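Local coordinates for protein Ufm1-specific protease (PDB 5EJJ) that hydrolyses, as a thiol protease, the peptide bond at the C-terminal glycine of the ubiquitin-like modifier Ufm1, and is needed to localise certain odorant receptors to olfactory cilia, at residues W4-A8 and Q9-Q13; L102-S106 and I107-L111. One frame throughout, in Å; residues are numbered along the deposited sequence.

Both contacts are helix starts, and they come in series along the chain. Contact 1 leads from strand 4-6 into helix 8-19; about ninety residues later contact 2 closes helix 99-104 and opens helix 107-113, in the N-terminal MPN domain. Their centres lie about 10 Å apart and the segments touch: Gln13 OE1 is 2.9 Å from Arg105 NH1, a probable hydrogen bond, while the ring of Phe12 packs on Leu102 and Arg105. Strand 4-6 also pairs in parallel with strand 117-119, just after helix 107-113. Strand 4-6 and helix 8-19 thus pack with the two later helices as one local unit, away from the protease active site.

Contact 1: residues W4-A8 and Q9-Q13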
ATOM      1  N   TRP A   4     -26.540  -6.724   3.653  1.00 27.06           N
ATOM      2  CA  TRP A   4     -25.162  -6.708   3.237  1.00 22.16           C
ATOM      3  C   TRP A   4     -24.743  -5.281   3.063  1.00 20.75           C
ATOM      4  O   TRP A   4     -25.559  -4.424   2.753  1.00 24.11           O
ATOM      5  CB  TRP A   4     -24.997  -7.462   1.933  1.00 22.17           C
ATOM      6  CG  TRP A   4     -24.974  -8.910   2.166  1.00 25.36           C
ATOM      7  CD1 TRP A   4     -26.045  -9.716   2.382  1.00 29.50           C
ATOM      8  CD2 TRP A   4     -23.818  -9.737   2.254  1.00 26.31           C
ATOM      9  NE1 TRP A   4     -25.634 -11.006   2.579  1.00 28.57           N
ATOM     10  CE2 TRP A   4     -24.268 -11.050   2.506  1.00 28.64           C
ATOM     11  CE3 TRP A   4     -22.444  -9.503   2.124  1.00 22.79           C
ATOM     12  CZ2 TRP A   4     -23.395 -12.131   2.639  1.00 26.66           C
ATOM     13  CZ3 TRP A   4     -21.578 -10.575   2.251  1.00 22.16           C
ATOM     14  CH2 TRP A   4     -22.061 -11.876   2.507  1.00 25.59           C
ATOM     15  N   PHE A   5     -23.463  -5.029   3.280  1.00 18.86           N
ATOM     16  CA  PHE A   5     -22.910  -3.707   3.130  1.00 15.23           C
ATOM     17  C   PHE A   5     -21.815  -3.749   2.099  1.00 12.51           C
ATOM     18  O   PHE A   5     -21.088  -4.733   1.990  1.00 11.58           O
ATOM     19  CB  PHE A   5     -22.385  -3.224   4.468  1.00 19.03           C
ATOM     20  CG  PHE A   5     -23.454  -3.121   5.510  1.00 27.70           C
ATOM     21  CD1 PHE A   5     -23.905  -4.260   6.179  1.00 26.68           C
ATOM     22  CD2 PHE A   5     -24.039  -1.886   5.804  1.00 26.46           C
ATOM     23  CE1 PHE A   5     -24.918  -4.171   7.131  1.00 27.08           C
ATOM     24  CE2 PHE A   5     -25.039  -1.788   6.753  1.00 21.81           C
ATOM     25  CZ  PHE A   5     -25.483  -2.935   7.419  1.00 26.10           C
ATOM     26  N   ILE A   6     -21.715  -2.680   1.326  1.00 12.61           N
ATOM     27  CA  ILE A   6     -20.729  -2.608   0.270  1.00 12.13           C
ATOM     28  C   ILE A   6     -20.260  -1.165   0.078  1.00 16.18           C
ATOM     29  O   ILE A   6     -20.984  -0.204   0.385  1.00 15.08           O
ATOM     30  CB  ILE A   6     -21.321  -3.171  -1.019  1.00 11.15           C
ATOM     31  CG1 ILE A   6     -20.254  -3.340  -2.089  1.00 11.61           C
ATOM     32  CG2 ILE A   6     -22.482  -2.325  -1.482  1.00 11.75           C
ATOM     33  CD1 ILE A   6     -20.790  -3.981  -3.360  1.00 11.93           C
ATOM     34  N   ASP A   7     -19.025  -1.007  -0.388  1.00 16.27           N
ATOM     35  CA  ASP A   7     -18.568   0.305  -0.800  1.00 14.48           C
ATOM     36  C   ASP A   7     -18.701   0.390  -2.312  1.00 18.08           C
ATOM     37  O   ASP A   7     -17.779   0.002  -3.049  1.00 18.41           O
ATOM     38  CB  ASP A   7     -17.136   0.528  -0.352  1.00 16.63           C
ATOM     39  CG  ASP A   7     -16.642   1.947  -0.604  1.00 21.53           C
ATOM     40  OD1 ASP A   7     -17.081   2.588  -1.585  1.00 21.24           O
ATOM     41  OD2 ASP A   7     -15.781   2.413   0.185  1.00 27.64           O
ATOM     42  N   ALA A   8     -19.856   0.891  -2.769  1.00 16.99           N
ATOM     43  CA  ALA A   8     -20.135   1.010  -4.198  1.00 14.25           C
ATOM     44  C   ALA A   8     -19.145   1.888  -4.984  1.00 16.55           C
ATOM     45  O   ALA A   8     -18.806   1.550  -6.109  1.00 15.71           O
ATOM     46  CB  ALA A   8     -21.529   1.463  -4.414  1.00 13.79           C
ATOM     47  N   GLN A   9     -18.678   2.996  -4.409  1.00 19.47           N
ATOM     48  CA  GLN A   9     -17.690   3.829  -5.106  1.00 19.32           C
ATOM     49  C   GLN A   9     -16.494   2.982  -5.454  1.00 20.52           C
ATOM     50  O   GLN A   9     -16.039   2.964  -6.609  1.00 20.66           O
ATOM     51  CB  GLN A   9     -17.198   5.014  -4.264  1.00 21.16           C
ATOM     52  CG  GLN A   9     -18.255   6.008  -3.766  1.00 31.92           C
ATOM     53  CD  GLN A   9     -18.979   6.758  -4.887  1.00 43.73           C
ATOM     54  OE1 GLN A   9     -18.767   6.486  -6.086  1.00 35.87           O
ATOM     55  NE2 GLN A   9     -19.849   7.706  -4.500  1.00 38.48           N
ATOM     56  N   ALA A  10     -15.998   2.272  -4.436  1.00 21.77           N
ATOM     57  CA  ALA A  10     -14.806   1.437  -4.551  1.00 12.66           C
ATOM     58  C   ALA A  10     -14.997   0.446  -5.696  1.00 15.40           C
ATOM     59  O   ALA A  10     -14.140   0.331  -6.577  1.00 15.03           O
ATOM     60  CB  ALA A  10     -14.556   0.744  -3.264  1.00  8.22           C
ATOM     61  N   MET A  11     -16.155  -0.224  -5.700  1.00 18.95           N
ATOM     62  CA  MET A  11     -16.558  -1.129  -6.781  1.00 14.68           C
ATOM     63  C   MET A  11     -16.484  -0.486  -8.154  1.00 18.06           C
ATOM     64  O   MET A  11     -15.822  -1.026  -9.027  1.00 20.02           O
ATOM     65  CB  MET A  11     -17.970  -1.646  -6.557  1.00 11.53           C
ATOM     66  CG  MET A  11     -18.481  -2.522  -7.698  1.00 13.03           C
ATOM     67  SD  MET A  11     -20.167  -3.167  -7.444  1.00 15.56           S
ATOM     68  CE  MET A  11     -21.128  -1.659  -7.369  1.00 17.12           C
ATOM     69  N   PHE A  12     -17.165   0.654  -8.339  1.00 17.52           N
ATOM     70  CA  PHE A  12     -17.165   1.399  -9.604  1.00 17.06           C
ATOM     71  C   PHE A  12     -15.753   1.687 -10.068  1.00 21.80           C
ATOM     72  O   PHE A  12     -15.408   1.503 -11.240  1.00 24.22           O
ATOM     73  CB  PHE A  12     -17.890   2.736  -9.455  1.00 20.38           C
ATOM     74  CG  PHE A  12     -19.349   2.605  -9.159  1.00 20.99           C
ATOM     75  CD1 PHE A  12     -20.084   1.546  -9.687  1.00 23.35           C
ATOM     76  CD2 PHE A  12     -19.983   3.518  -8.340  1.00 18.31           C
ATOM     77  CE1 PHE A  12     -21.432   1.396  -9.403  1.00 22.44           C
ATOM     78  CE2 PHE A  12     -21.328   3.378  -8.051  1.00 21.85           C
ATOM     79  CZ  PHE A  12     -22.055   2.311  -8.588  1.00 21.74           C
ATOM     80  N   GLN A  13     -14.932   2.153  -9.138  1.00 20.38           N
ATOM     81  CA  GLN A  13     -13.545   2.428  -9.449  1.00 19.70           C
ATOM     82  C   GLN A  13     -12.801   1.177  -9.902  1.00 21.11           C
ATOM     83  O   GLN A  13     -11.855   1.259 -10.672  1.00 24.24           O
ATOM     84  CB  GLN A  13     -12.849   3.000  -8.232  1.00 19.85           C
ATOM     85  CG  GLN A  13     -11.419   3.337  -8.501  1.00 21.76           C
ATOM     86  CD  GLN A  13     -11.313   4.411  -9.530  1.00 25.76           C
ATOM     87  OE1 GLN A  13     -12.132   5.334  -9.556  1.00 30.46           O
ATOM     88  NE2 GLN A  13     -10.317   4.306 -10.400  1.00 21.47           N
TER
HETATM   89  O   HOH W   1     -19.583   3.835  -1.896  1.00 19.00           O
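A strand-to-helix turn with an aspartate N-cap brings Asp7 against Ala10 and starts helix 8-19. The carboxylate reaches forward over the first turn: with CG anti to the backbone N (chi1 -173°), OD1 accepts from Ala10 N at 3.1 Å. The donor meets it from above the carboxylate plane, 56° out of it. The same oxygen takes a second bond, from a water 2.8 Å from OD1, and that water in turn accepts from Gln9 N. Two amide groups at the helix start, which have no preceding turn to bond to, are thereby satisfied, one directly and one through the water.

Regular helix bonding then takes over. Met11 N donates to Asp7 O at 3.1 Å, and Phe12 N donates to Ala8 O at 2.9 Å. The Phe12 ring is folded back so that Ala8 O stands over one of its faces, 3.1 Å above the plane and displaced toward the rim, with Gln9 OE1 at the ring's edge. Ile6 CD1 lies 4.2 Å from Met11 SD, and Ala8 CB touches both Met11 CE and Phe12 CE2.

Asn119 OD1 accepts from Ala8 N, and Asp7 OD2 has weak bonds to His121 and Val122. Ile6 and Met11 both pack on Phe110 of helix 107-113 and on strand 45-53, Phe12 rests on helix 99-104, and strand 4-6 runs parallel to strand 117-119.

Contact 2: residues L102-S106 and I107-L111; sequences LENRS and ISEFL
A Schellman motif ending helix 99-104 passes straight into a serine N-cap, where Ser106 meets Glu109 at the start of helix 107-113. Arg105, with its positive phi of 60°, is the C-prime residue: Ser106 N reaches back to Met101 O, and Arg105 N bonds weakly to Leu102 O. Two residues on, at Ile107, the chain is helical again.

The cap is made by Ser106 OG, which lies anti to the backbone N (chi1 174°), turned toward the new helix, and accepts from Glu109 N; the modelled separation of 2.5 Å is not to be taken literally at this resolution. Phe110 N donates to Ser106 O at 3.0 Å, the first regular bond of the helix. Ile107 N makes a weak bond back to Arg105 O.

Glu109 lies alongside the serine, its chain extended beyond CG. CG is 3.1 Å from Ser106 OG, and further along OE1 comes to 3.6 Å from Ser106 CB. The carboxylate does not reach Ser106 N, which the Schellman bond already occupies, so the reciprocal half of a capping box is missing. Back on helix 99-104, Arg100 makes a long, weak ion pair with Glu109 OE2, and Met101 touches the Glu109 side chain. With an alanine here the backbone capping bond could remain, but the flank of Ser106 would probably be uncovered and Arg100 left without this distant counter-charge.

Ser106 therefore serves both helices, its amide closing one and its hydroxyl and carbonyl oxygens opening the next. A negative carboxylate in the first turn is likely to sit favourably against the positive end of the helix dipole.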
ATOM      1  N   LEU A 102     -22.453   1.381 -14.039  1.00 36.13           N
ATOM      2  CA  LEU A 102     -21.019   1.336 -13.819  1.00 32.85           C
ATOM      3  C   LEU A 102     -20.296   2.579 -14.329  1.00 38.45           C
ATOM      4  O   LEU A 102     -19.512   3.198 -13.607  1.00 38.40           O
ATOM      5  CB  LEU A 102     -20.431   0.081 -14.469  1.00 35.98           C
ATOM      6  CG  LEU A 102     -20.145  -1.131 -13.570  1.00 34.43           C
ATOM      7  CD1 LEU A 102     -20.695  -0.934 -12.159  1.00 32.26           C
ATOM      8  CD2 LEU A 102     -20.686  -2.415 -14.179  1.00 32.54           C
ATOM      9  N   GLU A 103     -20.549   2.945 -15.579  1.00 43.77           N
ATOM     10  CA  GLU A 103     -19.803   4.036 -16.179  1.00 39.86           C
ATOM     11  C   GLU A 103     -20.254   5.394 -15.623  1.00 39.12           C
ATOM     12  O   GLU A 103     -19.438   6.289 -15.420  1.00 39.26           O
ATOM     13  CB  GLU A 103     -19.832   3.923 -17.705  1.00 44.50           C
ATOM     14  CG  GLU A 103     -19.066   2.662 -18.180  1.00 54.35           C
ATOM     15  CD  GLU A 103     -19.104   2.401 -19.698  1.00 73.45           C
ATOM     16  OE1 GLU A 103     -19.683   3.228 -20.445  1.00 76.68           O
ATOM     17  OE2 GLU A 103     -18.545   1.356 -20.139  1.00 64.96           O
ATOM     18  N   ASN A 104     -21.538   5.520 -15.311  1.00 40.90           N
ATOM     19  CA  ASN A 104     -22.054   6.731 -14.663  1.00 45.70           C
ATOM     20  C   ASN A 104     -21.755   6.796 -13.172  1.00 40.67           C
ATOM     21  O   ASN A 104     -21.790   7.876 -12.578  1.00 36.94           O
ATOM     22  CB  ASN A 104     -23.572   6.839 -14.857  1.00 52.98           C
ATOM     23  CG  ASN A 104     -23.961   7.019 -16.313  1.00 60.78           C
ATOM     24  OD1 ASN A 104     -23.246   7.671 -17.089  1.00 51.68           O
ATOM     25  ND2 ASN A 104     -25.096   6.424 -16.699  1.00 60.32           N
ATOM     26  N   ARG A 105     -21.484   5.628 -12.589  1.00 37.58           N
ATOM     27  CA  ARG A 105     -21.261   5.472 -11.158  1.00 28.78           C
ATOM     28  C   ARG A 105     -22.480   5.909 -10.357  1.00 26.87           C
ATOM     29  O   ARG A 105     -22.400   6.799  -9.514  1.00 27.44           O
ATOM     30  CB  ARG A 105     -20.004   6.210 -10.690  1.00 27.22           C
ATOM     31  CG  ARG A 105     -18.782   5.910 -11.517  1.00 28.48           C
ATOM     32  CD  ARG A 105     -17.505   6.375 -10.840  1.00 30.18           C
ATOM     33  NE  ARG A 105     -16.353   6.250 -11.736  1.00 39.82           N
ATOM     34  CZ  ARG A 105     -15.079   6.220 -11.340  1.00 39.46           C
ATOM     35  NH1 ARG A 105     -14.782   6.285 -10.042  1.00 35.17           N
ATOM     36  NH2 ARG A 105     -14.098   6.105 -12.238  1.00 36.61           N
ATOM     37  N   SER A 106     -23.606   5.256 -10.602  1.00 26.94           N
ATOM     38  CA  SER A 106     -24.828   5.586  -9.886  1.00 31.60           C
ATOM     39  C   SER A 106     -25.109   4.708  -8.675  1.00 33.14           C
ATOM     40  O   SER A 106     -25.678   3.623  -8.819  1.00 33.79           O
ATOM     41  CB  SER A 106     -26.019   5.496 -10.829  1.00 39.15           C
ATOM     42  OG  SER A 106     -27.232   5.667 -10.122  1.00 38.46           O
ATOM     43  N   ILE A 107     -24.745   5.182  -7.482  1.00 33.32           N
ATOM     44  CA  ILE A 107     -25.142   4.499  -6.245  1.00 32.21           C
ATOM     45  C   ILE A 107     -26.650   4.426  -6.265  1.00 33.42           C
ATOM     46  O   ILE A 107     -27.264   3.449  -5.831  1.00 31.82           O
ATOM     47  CB  ILE A 107     -24.709   5.280  -4.995  1.00 29.52           C
ATOM     48  CG1 ILE A 107     -23.235   4.997  -4.686  1.00 29.19           C
ATOM     49  CG2 ILE A 107     -25.605   4.931  -3.796  1.00 24.39           C
ATOM     50  CD1 ILE A 107     -22.675   5.857  -3.557  1.00 34.53           C
ATOM     51  N   SER A 108     -27.211   5.506  -6.803  1.00 48.87           N
ATOM     52  CA  SER A 108     -28.627   5.688  -7.085  1.00 44.48           C
ATOM     53  C   SER A 108     -29.223   4.377  -7.741  1.00 36.94           C
ATOM     54  O   SER A 108     -30.108   3.711  -7.169  1.00 29.75           O
ATOM     55  CB  SER A 108     -28.825   7.026  -7.916  1.00 55.12           C
ATOM     56  OG  SER A 108     -27.785   8.060  -7.786  1.00 27.67           O
ATOM     57  N   GLU A 109     -28.689   3.973  -8.898  1.00 31.73           N
ATOM     58  CA  GLU A 109     -29.218   2.819  -9.641  1.00 33.99           C
ATOM     59  C   GLU A 109     -28.894   1.468  -9.010  1.00 38.94           C
ATOM     60  O   GLU A 109     -29.691   0.513  -9.099  1.00 34.61           O
ATOM     61  CB  GLU A 109     -28.681   2.797 -11.076  1.00 36.82           C
ATOM     62  CG  GLU A 109     -29.080   3.976 -11.958  1.00 50.14           C
ATOM     63  CD  GLU A 109     -28.429   3.909 -13.346  1.00 60.10           C
ATOM     64  OE1 GLU A 109     -27.974   4.966 -13.863  1.00 57.21           O
ATOM     65  OE2 GLU A 109     -28.374   2.786 -13.914  1.00 59.81           O
ATOM     66  N   PHE A 110     -27.700   1.383  -8.415  1.00 43.01           N
ATOM     67  CA  PHE A 110     -27.202   0.144  -7.800  1.00 34.83           C
ATOM     68  C   PHE A 110     -28.101  -0.340  -6.658  1.00 30.83           C
ATOM     69  O   PHE A 110     -28.303  -1.541  -6.481  1.00 30.12           O
ATOM     70  CB  PHE A 110     -25.753   0.297  -7.302  1.00 29.12           C
ATOM     71  CG  PHE A 110     -25.285  -0.861  -6.458  1.00 25.60           C
ATOM     72  CD1 PHE A 110     -24.761  -2.000  -7.052  1.00 24.26           C
ATOM     73  CD2 PHE A 110     -25.397  -0.824  -5.070  1.00 23.44           C
ATOM     74  CE1 PHE A 110     -24.342  -3.076  -6.281  1.00 23.88           C
ATOM     75  CE2 PHE A 110     -24.986  -1.909  -4.288  1.00 22.35           C
ATOM     76  CZ  PHE A 110     -24.461  -3.035  -4.894  1.00 21.17           C
ATOM     77  N   LEU A 111     -28.634   0.591  -5.880  1.00 28.19           N
ATOM     78  CA  LEU A 111     -29.484   0.198  -4.778  1.00 27.63           C
ATOM     79  C   LEU A 111     -30.811  -0.410  -5.215  1.00 31.87           C
ATOM     80  O   LEU A 111     -31.356  -1.252  -4.504  1.00 31.78           O
ATOM     81  CB  LEU A 111     -29.731   1.379  -3.868  1.00 27.02           C
ATOM     82  CG  LEU A 111     -28.442   1.848  -3.211  1.00 28.61           C
ATOM     83  CD1 LEU A 111     -28.735   3.102  -2.362  1.00 25.12           C
ATOM     84  CD2 LEU A 111     -27.785   0.703  -2.391  1.00 22.56           C
TER